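Local coordinates for protein YghZ aldo-keto reductase (Escherichia coli, PDB 3N6Q) that probably reduces aldehydes or ketones with a nicotinamide cofactor, as an aldo-keto reductase built on a TIM barrel, at residues Pro26-Gly31 and Thr296-Gly301. Sequence-based numbering, arbitrary orientation.
Sequences PALSLG and TSVLIG
Ser297 reaches across to the neighbouring strand with its hydroxyl, which lies anti to its own backbone N (chi1 -173°) and joins two groups there. OG donates to Pro26 O at 2.6 Å, in the carbonyl plane, and accepts the hydroxyl of Ser29, OG to OG 2.7 Å. With an alanine here, Pro26 O and the Ser29 hydroxyl would probably lose the group that links them inside the barrel. Alongside the serines the strands run parallel, and four backbone bonds alternate between them: Val298 N to Ala27 O, Ser29 N to Val298 O, Ile300 N to Ser29 O, and Gly31 N to Ile300 O. On the serine face, Leu299 brings CD2 to the backbone of Gly31, 3.7 Å from its N. On the opposite face the two strands present apolar side chains. Leu28 and Val298 stand side by side, CG to CG2 3.8 Å, while Leu28 CD2 meets Ile300 CG1 obliquely at 4.0 Å. This pairing closes the aldo-keto reductase barrel, joining its first and last parallel strands. Strand 59-61 continues the sheet beyond 26-31, and strand 218-221 beyond 296-301; helices 281-289 and 305-312 cover the face of Leu28, Val298 and Ile300, with Leu286 touching all three.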
loop_
_atom_site.group_PDB
_atom_site.type_symbol
_atom_site.label_atom_id
_atom_site.label_comp_id
_atom_site.label_asym_id
_atom_site.label_seq_id
_atom_site.Cartn_x
_atom_site.Cartn_y
_atom_site.Cartn_z
ATOM N N PRO B 26 12.615 26.744 -8.146
ATOM C CA PRO B 26 13.328 28.021 -8.328
ATOM C C PRO B 26 14.463 27.827 -9.312
ATOM O O PRO B 26 15.096 26.743 -9.319
ATOM C CB PRO B 26 13.879 28.302 -6.927
ATOM C CG PRO B 26 14.168 26.853 -6.395
ATOM C CD PRO B 26 12.939 26.112 -6.846
ATOM N N ALA B 27 14.739 28.847 -10.161
ATOM C CA ALA B 27 15.818 28.734 -11.125
ATOM C C ALA B 27 17.163 28.612 -10.450
ATOM O O ALA B 27 18.110 28.089 -11.057
ATOM C CB ALA B 27 15.843 30.007 -12.133
ATOM N N LEU B 28 17.285 29.072 -9.198
ATOM C CA LEU B 28 18.479 28.748 -8.415
ATOM C C LEU B 28 18.004 27.950 -7.174
ATOM O O LEU B 28 17.046 28.367 -6.508
ATOM C CB LEU B 28 19.227 30.025 -7.938
ATOM C CG LEU B 28 19.841 30.815 -9.134
ATOM C CD1 LEU B 28 18.746 31.786 -9.720
ATOM C CD2 LEU B 28 20.992 31.578 -8.619
ATOM N N SER B 29 18.617 26.791 -6.961
ATOM C CA SER B 29 18.325 25.954 -5.754
ATOM C C SER B 29 19.507 25.969 -4.841
ATOM O O SER B 29 20.647 26.190 -5.288
ATOM C CB SER B 29 18.055 24.522 -6.185
ATOM O OG SER B 29 16.893 24.548 -6.989
ATOM N N LEU B 30 19.294 25.633 -3.556
ATOM C CA LEU B 30 20.416 25.573 -2.636
ATOM C C LEU B 30 20.866 24.106 -2.412
ATOM O O LEU B 30 20.048 23.256 -2.069
ATOM C CB LEU B 30 20.007 26.191 -1.290
ATOM C CG LEU B 30 21.196 26.168 -0.287
ATOM C CD1 LEU B 30 22.346 27.187 -0.601
ATOM C CD2 LEU B 30 20.686 26.411 1.167
ATOM N N GLY B 31 22.144 23.829 -2.620
ATOM C CA GLY B 31 22.699 22.458 -2.367
ATOM C C GLY B 31 23.472 22.457 -1.048
ATOM O O GLY B 31 24.058 23.454 -0.684
ATOM N N THR B 296 16.354 23.286 -15.768
ATOM C CA THR B 296 15.305 23.707 -14.824
ATOM C C THR B 296 15.820 24.599 -13.687
ATOM O O THR B 296 15.132 25.561 -13.248
ATOM C CB THR B 296 14.662 22.411 -14.171
ATOM O OG1 THR B 296 14.376 21.459 -15.200
ATOM C CG2 THR B 296 13.405 22.755 -13.429
ATOM N N SER B 297 17.027 24.317 -13.206
ATOM C CA SER B 297 17.569 25.013 -12.029
ATOM C C SER B 297 19.066 24.794 -11.992
ATOM O O SER B 297 19.595 23.827 -12.620
ATOM C CB SER B 297 16.860 24.448 -10.742
ATOM O OG SER B 297 17.240 25.229 -9.600
ATOM N N VAL B 298 19.779 25.661 -11.261
ATOM C CA VAL B 298 21.201 25.474 -11.032
ATOM C C VAL B 298 21.394 25.373 -9.528
ATOM O O VAL B 298 20.762 26.065 -8.765
ATOM C CB VAL B 298 22.031 26.636 -11.620
ATOM C CG1 VAL B 298 21.813 26.685 -13.172
ATOM C CG2 VAL B 298 21.595 27.981 -11.022
ATOM N N LEU B 299 22.188 24.409 -9.135
ATOM C CA LEU B 299 22.434 24.158 -7.701
ATOM C C LEU B 299 23.583 24.941 -7.172
ATOM O O LEU B 299 24.739 24.695 -7.494
ATOM C CB LEU B 299 22.734 22.678 -7.489
ATOM C CG LEU B 299 21.510 21.864 -7.208
ATOM C CD1 LEU B 299 21.884 20.355 -7.512
ATOM C CD2 LEU B 299 21.056 22.089 -5.730
ATOM N N ILE B 300 23.281 25.900 -6.308
ATOM C CA ILE B 300 24.282 26.780 -5.763
ATOM C C ILE B 300 24.676 26.259 -4.381
ATOM O O ILE B 300 23.806 26.067 -3.530
ATOM C CB ILE B 300 23.697 28.187 -5.533
ATOM C CG1 ILE B 300 23.211 28.735 -6.875
ATOM C CG2 ILE B 300 24.799 29.086 -4.925
ATOM C CD1 ILE B 300 24.306 28.608 -7.865
ATOM N N GLY B 301 25.973 26.112 -4.157
ATOM C CA GLY B 301 26.450 25.603 -2.870
ATOM C C GLY B 301 27.037 26.676 -1.990
ATOM O O GLY B 301 28.258 26.697 -1.775
#